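Local coordinates for oxidoreductase, short chain dehydrogenase/reductase family protein (Bifidobacterium adolescentis L2-32, PDB 6OW4), which acts as an NADH-dependent 20beta-hydroxysteroid dehydrogenase of the short-chain dehydrogenase/reductase family, interconverting keto and hydroxyl groups at C20 of steroids, at residues 139-142 / 143-146; 159-162 / 163-167; 207-210 / 211-214; 259-262 / 263-266. All coordinates share one frame; numbering follows the deposited sequence.

Contact 1: 139-142 / 143-146; sequences DATE and EVWT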
loop_
_atom_site.group_PDB
_atom_site.type_symbol
_atom_site.label_atom_id
_atom_site.label_comp_id
_atom_site.label_asym_id
_atom_site.label_seq_id
_atom_site.Cartn_x
_atom_site.Cartn_y
_atom_site.Cartn_z
ATOM N N ASP F 139 -22.685 -6.946 -11.896
ATOM C CA ASP F 139 -23.311 -7.577 -13.091
ATOM C C ASP F 139 -22.899 -6.829 -14.365
ATOM O O ASP F 139 -23.728 -6.746 -15.290
ATOM C CB ASP F 139 -24.833 -7.605 -12.947
ATOM C CG ASP F 139 -25.302 -8.473 -11.798
ATOM O OD1 ASP F 139 -24.836 -9.626 -11.718
ATOM O OD2 ASP F 139 -26.121 -7.989 -10.991
ATOM N N ALA F 140 -21.666 -6.316 -14.420
ATOM C CA ALA F 140 -21.078 -5.693 -15.629
ATOM C C ALA F 140 -21.019 -6.749 -16.737
ATOM O O ALA F 140 -20.356 -7.786 -16.533
ATOM C CB ALA F 140 -19.712 -5.128 -15.320
ATOM N N THR F 141 -21.710 -6.502 -17.855
ATOM C CA THR F 141 -21.819 -7.432 -19.011
ATOM C C THR F 141 -20.471 -7.494 -19.739
ATOM O O THR F 141 -19.601 -6.647 -19.453
ATOM C CB THR F 141 -22.952 -7.014 -19.958
ATOM O OG1 THR F 141 -22.661 -5.709 -20.461
ATOM C CG2 THR F 141 -24.309 -7.010 -19.289
ATOM N N GLU F 142 -20.313 -8.471 -20.637
ATOM C CA GLU F 142 -19.104 -8.652 -21.484
ATOM C C GLU F 142 -18.824 -7.356 -22.254
ATOM O O GLU F 142 -17.647 -6.963 -22.330
ATOM C CB GLU F 142 -19.301 -9.829 -22.440
ATOM C CG GLU F 142 -19.217 -11.181 -21.756
ATOM C CD GLU F 142 -17.823 -11.583 -21.298
ATOM O OE1 GLU F 142 -16.836 -11.102 -21.894
ATOM O OE2 GLU F 142 -17.728 -12.382 -20.349
ATOM N N GLU F 143 -19.871 -6.718 -22.785
ATOM C CA GLU F 143 -19.786 -5.446 -23.555
ATOM C C GLU F 143 -19.255 -4.338 -22.634
ATOM O O GLU F 143 -18.295 -3.651 -23.030
ATOM C CB GLU F 143 -21.151 -5.071 -24.137
ATOM C CG GLU F 143 -21.579 -5.929 -25.319
ATOM C CD GLU F 143 -22.158 -7.301 -24.991
ATOM O OE1 GLU F 143 -22.493 -7.547 -23.807
ATOM O OE2 GLU F 143 -22.275 -8.125 -25.924
ATOM N N VAL F 144 -19.850 -4.188 -21.447
ATOM C CA VAL F 144 -19.497 -3.132 -20.451
ATOM C C VAL F 144 -18.060 -3.359 -19.962
ATOM O O VAL F 144 -17.332 -2.357 -19.808
ATOM C CB VAL F 144 -20.494 -3.101 -19.275
ATOM C CG1 VAL F 144 -20.020 -2.190 -18.151
ATOM C CG2 VAL F 144 -21.887 -2.694 -19.728
ATOM N N TRP F 145 -17.676 -4.616 -19.711
ATOM C CA TRP F 145 -16.323 -4.989 -19.221
ATOM C C TRP F 145 -15.280 -4.679 -20.301
ATOM O O TRP F 145 -14.391 -3.855 -20.033
ATOM C CB TRP F 145 -16.262 -6.459 -18.789
ATOM C CG TRP F 145 -14.928 -6.832 -18.219
ATOM C CD1 TRP F 145 -13.864 -7.359 -18.891
ATOM C CD2 TRP F 145 -14.493 -6.653 -16.859
ATOM N NE1 TRP F 145 -12.807 -7.537 -18.041
ATOM C CE2 TRP F 145 -13.161 -7.113 -16.788
ATOM C CE3 TRP F 145 -15.098 -6.161 -15.695
ATOM C CZ2 TRP F 145 -12.431 -7.096 -15.600
ATOM C CZ3 TRP F 145 -14.374 -6.144 -14.523
ATOM C CH2 TRP F 145 -13.060 -6.609 -14.478
ATOM N N THR F 146 -15.405 -5.303 -21.477
ATOM C CA THR F 146 -14.400 -5.257 -22.576
ATOM C C THR F 146 -14.280 -3.827 -23.118
ATOM O O THR F 146 -13.150 -3.423 -23.452
ATOM C CB THR F 146 -14.732 -6.271 -23.677
ATOM O OG1 THR F 146 -16.055 -6.026 -24.158
ATOM C CG2 THR F 146 -14.622 -7.703 -23.200
#
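Thr141 turns OG1 between its own backbone N and carbonyl carbon (chi1 61°), aiming the hydroxyl at Val144, and Thr146 adopts a similar torsion (56°) that folds its OG1 back onto Glu142. Thr141 holds the N-cap position of helix 142-170, and its torsion lets Thr141 OG1 accept a weak bond from Val144 N at 3.3 Å, tending one of the amides left without an earlier carbonyl at a helix start. The same hydroxyl lies against a methyl, with Val144 CG2 3.2 Å from Thr141 OG1. The other methyl, Val144 CG1, packs on Ala140 CB at 4.1 Å, tying the residue before the cap to the first turn. Thr141 O then begins the regular bonding by receiving Trp145 N at 2.8 Å. The carboxylate of Glu142 turns outward to the second subunit, forming salt bridges with Arg158 and Arg161 there. Trp145 crosses there too, its NE1 bonded to Asn154 of that subunit. At the first residue of the helix, Glu142 O is gripped twice by Thr146, one turn further on, from opposite faces of its carbonyl plane: Thr146 N lies 2.9 Å from Glu142 O, and Thr146 OG1 donates to it at 2.6 Å.

Contact 2: 159-162 / 163-167; sequences TGRI and AHEIM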
loop_
_atom_site.group_PDB
_atom_site.type_symbol
_atom_site.label_atom_id
_atom_site.label_comp_id
_atom_site.label_asym_id
_atom_site.label_seq_id
_atom_site.Cartn_x
_atom_site.Cartn_y
_atom_site.Cartn_z
ATOM N N THR F 159 -0.933 4.279 -26.297
ATOM C CA THR F 159 -0.602 5.727 -26.288
ATOM C C THR F 159 0.665 5.949 -25.453
ATOM O O THR F 159 1.505 6.773 -25.865
ATOM C CB THR F 159 -1.778 6.561 -25.764
ATOM O OG1 THR F 159 -3.009 5.950 -26.151
ATOM C CG2 THR F 159 -1.747 7.978 -26.287
ATOM N N GLY F 160 0.784 5.248 -24.322
ATOM C CA GLY F 160 1.992 5.241 -23.476
ATOM C C GLY F 160 3.189 4.669 -24.216
ATOM O O GLY F 160 4.294 5.210 -24.046
ATOM N N ARG F 161 2.975 3.625 -25.022
ATOM C CA ARG F 161 4.053 2.880 -25.731
ATOM C C ARG F 161 4.709 3.788 -26.780
ATOM O O ARG F 161 5.955 3.866 -26.792
ATOM C CB ARG F 161 3.510 1.601 -26.376
ATOM C CG ARG F 161 4.593 0.615 -26.793
ATOM C CD ARG F 161 4.084 -0.483 -27.709
ATOM N NE ARG F 161 3.438 0.068 -28.896
ATOM C CZ ARG F 161 2.203 -0.216 -29.315
ATOM N NH1 ARG F 161 1.443 -1.082 -28.666
ATOM N NH2 ARG F 161 1.735 0.365 -30.405
ATOM N N ILE F 162 3.908 4.451 -27.620
ATOM C CA ILE F 162 4.411 5.323 -28.726
ATOM C C ILE F 162 5.196 6.497 -28.126
ATOM O O ILE F 162 6.146 6.959 -28.782
ATOM C CB ILE F 162 3.279 5.791 -29.668
ATOM C CG1 ILE F 162 2.241 6.672 -28.965
ATOM C CG2 ILE F 162 2.629 4.599 -30.354
ATOM C CD1 ILE F 162 1.411 7.507 -29.913
ATOM N N ALA F 163 4.827 6.946 -26.923
ATOM C CA ALA F 163 5.478 8.063 -26.200
ATOM C C ALA F 163 6.936 7.702 -25.885
ATOM O O ALA F 163 7.834 8.460 -26.306
ATOM C CB ALA F 163 4.706 8.396 -24.947
ATOM N N HIS F 164 7.164 6.583 -25.189
ATOM C CA HIS F 164 8.519 6.135 -24.762
ATOM C C HIS F 164 9.258 5.485 -25.940
ATOM O O HIS F 164 10.499 5.395 -25.868
ATOM C CB HIS F 164 8.446 5.253 -23.503
ATOM C CG HIS F 164 7.853 3.898 -23.695
ATOM N ND1 HIS F 164 8.480 2.911 -24.429
ATOM C CD2 HIS F 164 6.722 3.343 -23.207
ATOM C CE1 HIS F 164 7.749 1.817 -24.407
ATOM N NE2 HIS F 164 6.664 2.055 -23.663
ATOM N N GLU F 165 8.534 5.068 -26.986
ATOM C CA GLU F 165 9.124 4.603 -28.273
ATOM C C GLU F 165 9.854 5.775 -28.941
ATOM O O GLU F 165 11.037 5.604 -29.296
ATOM C CB GLU F 165 8.049 4.027 -29.199
ATOM C CG GLU F 165 7.795 2.544 -28.987
ATOM C CD GLU F 165 6.641 1.960 -29.787
ATOM O OE1 GLU F 165 5.991 2.718 -30.533
ATOM O OE2 GLU F 165 6.395 0.744 -29.662
ATOM N N ILE F 166 9.172 6.914 -29.097
ATOM C CA ILE F 166 9.716 8.161 -29.717
ATOM C C ILE F 166 10.969 8.596 -28.947
ATOM O O ILE F 166 11.983 8.909 -29.601
ATOM C CB ILE F 166 8.648 9.276 -29.751
ATOM C CG1 ILE F 166 7.543 8.969 -30.767
ATOM C CG2 ILE F 166 9.282 10.635 -30.016
ATOM C CD1 ILE F 166 6.245 9.706 -30.516
ATOM N N MET F 167 10.885 8.614 -27.612
ATOM C CA MET F 167 11.948 9.108 -26.696
ATOM C C MET F 167 13.249 8.339 -26.946
ATOM O O MET F 167 14.286 8.994 -27.173
ATOM C CB MET F 167 11.528 8.936 -25.234
ATOM C CG MET F 167 10.468 9.926 -24.799
ATOM S SD MET F 167 9.734 9.494 -23.206
ATOM C CE MET F 167 8.445 10.733 -23.087
#
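Both segments belong to the long helix 142-170. The first two backbone bonds joining them, Ala163 N to Thr159 O and His164 N to Gly160 O, are weak, while Glu165 N to Arg161 O at 2.9 Å and Ile166 N to Ile162 O at 3.0 Å are regular. On one side of the helix Arg161 and Glu165, four residues apart, run side by side and point the same way. Their salt bridge uses Arg161 NE and Glu165 OE2 at 3.1 Å, a weak bond bent to 126°. Glu165 OE2 arrives at the edge of the guanidinium, near its plane, and also touches the methylene carbons, 3.3 Å from Arg161 CD. His164 does something different: it folds its ring back over the preceding turn (chi1 70°). Arg161 O then sits 3.5 Å above the ring plane of His164, over its centre, while Gly160 O approaches His164 CD2 at 3.2 Å. The buried side, Ile162, Ala163 and Ile166, faces helix 105-119 and strands 42-47 and 124-127 of the Rossmann fold. Through NH1, Arg161 has a stronger partner in Glu142 of the second subunit, so its guanidinium is shared between an intrahelical and an intersubunit carboxylate. Its positive charge is probably well balanced there, with Glu165 steadying the arm that crosses the interface.

Contact 3: 207-210 / 211-214; sequences IMEH and SRYL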
loop_
_atom_site.group_PDB
_atom_site.type_symbol
_atom_site.label_atom_id
_atom_site.label_comp_id
_atom_site.label_asym_id
_atom_site.label_seq_id
_atom_site.Cartn_x
_atom_site.Cartn_y
_atom_site.Cartn_z
ATOM N N ILE F 207 -3.340 0.319 -14.868
ATOM C CA ILE F 207 -2.578 1.500 -15.376
ATOM C C ILE F 207 -1.479 1.845 -14.365
ATOM O O ILE F 207 -0.348 2.121 -14.804
ATOM C CB ILE F 207 -3.520 2.693 -15.650
ATOM C CG1 ILE F 207 -4.372 2.454 -16.899
ATOM C CG2 ILE F 207 -2.741 3.997 -15.754
ATOM C CD1 ILE F 207 -5.573 3.361 -17.008
ATOM N N MET F 208 -1.802 1.818 -13.068
ATOM C CA MET F 208 -0.863 2.155 -11.963
ATOM C C MET F 208 0.351 1.218 -11.999
ATOM O O MET F 208 1.483 1.733 -12.056
ATOM C CB MET F 208 -1.546 2.060 -10.595
ATOM C CG MET F 208 -2.323 3.311 -10.217
ATOM S SD MET F 208 -2.987 3.243 -8.530
ATOM C CE MET F 208 -1.461 3.207 -7.589
ATOM N N GLU F 209 0.127 -0.099 -11.974
ATOM C CA GLU F 209 1.206 -1.124 -11.924
ATOM C C GLU F 209 1.925 -1.195 -13.279
ATOM O O GLU F 209 3.089 -1.645 -13.302
ATOM C CB GLU F 209 0.640 -2.484 -11.511
ATOM C CG GLU F 209 1.702 -3.539 -11.246
ATOM C CD GLU F 209 2.785 -3.144 -10.254
ATOM O OE1 GLU F 209 2.468 -2.421 -9.291
ATOM O OE2 GLU F 209 3.948 -3.555 -10.449
ATOM N N HIS F 210 1.267 -0.770 -14.363
ATOM C CA HIS F 210 1.878 -0.625 -15.714
ATOM C C HIS F 210 2.918 0.503 -15.673
ATOM O O HIS F 210 4.063 0.267 -16.103
ATOM C CB HIS F 210 0.798 -0.404 -16.785
ATOM C CG HIS F 210 1.335 -0.005 -18.120
ATOM N ND1 HIS F 210 2.215 -0.799 -18.831
ATOM C CD2 HIS F 210 1.116 1.089 -18.882
ATOM C CE1 HIS F 210 2.516 -0.210 -19.970
ATOM N NE2 HIS F 210 1.855 0.951 -20.025
ATOM N N SER F 211 2.529 1.676 -15.164
ATOM C CA SER F 211 3.403 2.868 -14.990
ATOM C C SER F 211 4.617 2.491 -14.133
ATOM O O SER F 211 5.742 2.867 -14.505
ATOM C CB SER F 211 2.636 4.025 -14.393
ATOM O OG SER F 211 3.474 5.162 -14.231
ATOM N N ARG F 212 4.382 1.758 -13.040
ATOM C CA ARG F 212 5.428 1.284 -12.094
ATOM C C ARG F 212 6.450 0.422 -12.846
ATOM O O ARG F 212 7.657 0.594 -12.588
ATOM C CB ARG F 212 4.796 0.533 -10.916
ATOM C CG ARG F 212 4.323 1.455 -9.802
ATOM C CD ARG F 212 3.478 0.788 -8.733
ATOM N NE ARG F 212 4.173 -0.242 -7.970
ATOM C CZ ARG F 212 5.100 -0.024 -7.036
ATOM N NH1 ARG F 212 5.499 1.204 -6.742
ATOM N NH2 ARG F 212 5.644 -1.050 -6.405
ATOM N N TYR F 213 5.999 -0.457 -13.748
ATOM C CA TYR F 213 6.903 -1.346 -14.523
ATOM C C TYR F 213 7.770 -0.506 -15.467
ATOM O O TYR F 213 8.995 -0.739 -15.506
ATOM C CB TYR F 213 6.163 -2.414 -15.334
ATOM C CG TYR F 213 7.116 -3.228 -16.170
ATOM C CD1 TYR F 213 7.773 -4.327 -15.639
ATOM C CD2 TYR F 213 7.442 -2.839 -17.460
ATOM C CE1 TYR F 213 8.690 -5.048 -16.386
ATOM C CE2 TYR F 213 8.358 -3.550 -18.220
ATOM C CZ TYR F 213 8.984 -4.658 -17.680
ATOM O OH TYR F 213 9.889 -5.357 -18.423
ATOM N N LEU F 214 7.155 0.414 -16.219
ATOM C CA LEU F 214 7.854 1.263 -17.223
ATOM C C LEU F 214 8.931 2.097 -16.518
ATOM O O LEU F 214 10.030 2.230 -17.088
ATOM C CB LEU F 214 6.841 2.152 -17.952
ATOM C CG LEU F 214 5.854 1.433 -18.873
ATOM C CD1 LEU F 214 4.929 2.432 -19.549
ATOM C CD2 LEU F 214 6.573 0.593 -19.918
#
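Helix 198-217 runs through both segments, with four regular backbone bonds from Ser211 N to Ile207 O at 2.9 Å through to Leu214 N to His210 O at 3.1 Å. On the side facing the second subunit Glu209 and Arg212 form a salt bridge three residues apart. Glu209 extends CG anti to its backbone N (chi1 -172°) and then bends at chi2, bringing OE1 to 3.1 Å from Arg212 NE. The oxygen lies in the guanidinium plane and is met on its syn side, somewhat out of the carboxylate plane, the two flat groups being turned 62° apart. The far nitrogen Arg212 NH2 reaches Ser292 O of the third subunit and His185 O of the second, so one arginine serves two interfaces. Elsewhere on the helix, Leu214 lays its CG over a face of the His210 ring, 4.2 Å from the centroid, a CH-pi contact, and Leu214 CD1 comes within 3.4 Å of His210 NE2. His210 ND1 is bonded to Asn198 OD1 of the second subunit, which probably helps fix the ring's rotation. Ile207, Ser211 and Leu214 lie on Phe178 of strand 174-179, Ser211 OG bonds Ser225 of strand 223-230, and Ile207 and Leu214 meet helix 142-170.

Contact 4: 259-262 / 263-266; sequences FGTN and DEIA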
loop_
_atom_site.group_PDB
_atom_site.type_symbol
_atom_site.label_atom_id
_atom_site.label_comp_id
_atom_site.label_asym_id
_atom_site.label_seq_id
_atom_site.Cartn_x
_atom_site.Cartn_y
_atom_site.Cartn_z
ATOM N N PHE F 259 -15.335 19.460 -4.211
ATOM C CA PHE F 259 -14.754 18.852 -5.435
ATOM C C PHE F 259 -13.430 19.555 -5.743
ATOM O O PHE F 259 -13.290 20.750 -5.423
ATOM C CB PHE F 259 -15.709 18.969 -6.627
ATOM C CG PHE F 259 -16.751 17.882 -6.716
ATOM C CD1 PHE F 259 -17.744 17.768 -5.755
ATOM C CD2 PHE F 259 -16.748 16.981 -7.770
ATOM C CE1 PHE F 259 -18.702 16.769 -5.839
ATOM C CE2 PHE F 259 -17.708 15.985 -7.856
ATOM C CZ PHE F 259 -18.683 15.879 -6.889
ATOM N N GLY F 260 -12.483 18.823 -6.333
ATOM C CA GLY F 260 -11.277 19.406 -6.944
ATOM C C GLY F 260 -11.649 20.185 -8.192
ATOM O O GLY F 260 -12.778 19.996 -8.692
ATOM N N THR F 261 -10.747 21.042 -8.671
ATOM C CA THR F 261 -10.894 21.810 -9.935
ATOM C C THR F 261 -9.765 21.396 -10.883
ATOM O O THR F 261 -8.763 20.843 -10.400
ATOM C CB THR F 261 -10.941 23.317 -9.659
ATOM O OG1 THR F 261 -9.781 23.689 -8.916
ATOM C CG2 THR F 261 -12.180 23.729 -8.894
ATOM N N ASN F 262 -9.941 21.647 -12.181
ATOM C CA ASN F 262 -9.036 21.173 -13.261
ATOM C C ASN F 262 -7.631 21.747 -13.044
ATOM O O ASN F 262 -6.654 21.038 -13.352
ATOM C CB ASN F 262 -9.581 21.536 -14.645
ATOM C CG ASN F 262 -10.887 20.848 -14.982
ATOM O OD1 ASN F 262 -11.161 19.757 -14.490
ATOM N ND2 ASN F 262 -11.693 21.467 -15.830
ATOM N N ASP F 263 -7.544 22.980 -12.534
ATOM C CA ASP F 263 -6.271 23.709 -12.272
ATOM C C ASP F 263 -5.450 22.985 -11.195
ATOM O O ASP F 263 -4.206 22.993 -11.301
ATOM C CB ASP F 263 -6.542 25.159 -11.863
ATOM C CG ASP F 263 -7.427 25.295 -10.636
ATOM O OD1 ASP F 263 -8.652 25.152 -10.784
ATOM O OD2 ASP F 263 -6.880 25.526 -9.539
ATOM N N GLU F 264 -6.112 22.390 -10.196
ATOM C CA GLU F 264 -5.456 21.715 -9.041
ATOM C C GLU F 264 -4.859 20.374 -9.486
ATOM O O GLU F 264 -3.997 19.841 -8.761
ATOM C CB GLU F 264 -6.456 21.521 -7.901
ATOM C CG GLU F 264 -6.970 22.829 -7.335
ATOM C CD GLU F 264 -7.910 22.674 -6.155
ATOM O OE1 GLU F 264 -8.880 21.901 -6.272
ATOM O OE2 GLU F 264 -7.659 23.314 -5.118
ATOM N N ILE F 265 -5.322 19.843 -10.622
ATOM C CA ILE F 265 -4.734 18.652 -11.301
ATOM C C ILE F 265 -3.638 19.131 -12.260
ATOM O O ILE F 265 -2.605 18.443 -12.360
ATOM C CB ILE F 265 -5.828 17.838 -12.022
ATOM C CG1 ILE F 265 -6.918 17.365 -11.054
ATOM C CG2 ILE F 265 -5.226 16.677 -12.801
ATOM C CD1 ILE F 265 -6.441 16.383 -10.005
ATOM N N ALA F 266 -3.858 20.268 -12.930
ATOM C CA ALA F 266 -2.928 20.874 -13.914
ATOM C C ALA F 266 -1.564 21.130 -13.260
ATOM O O ALA F 266 -0.537 20.812 -13.890
ATOM C CB ALA F 266 -3.525 22.143 -14.472
#
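Thr261 is the tight spot here, pinned by Asp263 and Glu264 where the loop runs into helix 262-273. Thr261 OG1 donates to Asp263 OD1 at only 2.6 Å, arriving from above the carboxylate plane; Asp263 can present that oxygen because it turns its carboxylate back toward Thr261 (chi1 58°). Glu264, extended beyond CG, reaches back along the loop so that OE1 accepts Thr261 N at 3.2 Å on its anti side. In return Glu264 N bonds Thr261 O at 3.1 Å, well above the carbonyl plane. The side chain and backbone of Glu264 thus hold one threonine at both its amide and its carbonyl. The other side is slacker, though still buried. Asn262 O takes Ala266 N at 2.9 Å in the carbonyl plane, but Ile265 N adds only a weak bond to Asn262 O at 3.3 Å, and Ile265 CG1 stays 4.0 Å from Thr261 O. The Asn262 side chain turns away to Leu53 and Ser235, both NAD(+)-binding residues, and its ND2 bonds Leu23 O of the third subunit. Two buried carboxylates on neighbouring residues would probably repel each other unless compensated. Salt bridges from Lys36 of the third subunit to Asp263 and from Arg258 to Glu264 probably supply that balance, and Ser278 of the third subunit bonds Glu264 as well, tying this turn to the subunit interface.

In the fold
All four contacts are local and follow one another along the chain; none nests in or crosses another. Contact 1 closes the turn where the loop after strand 124-127 enters helix 142-170, and contact 2 lies further along that same helix, about 29 Å away between centres. Contact 3 belongs to helix 198-217 and meets contact 2 directly, His164 NE2 touching Leu214 CD2 at 4.0 Å. These three also face the second subunit, consistent with the paired-helix dimer interface familiar in short-chain dehydrogenases. Contact 4 starts helix 262-273 across the chain's centre from contacts 2 and 3, beside the NAD pocket, and joins the third subunit, which contact 3 also touches.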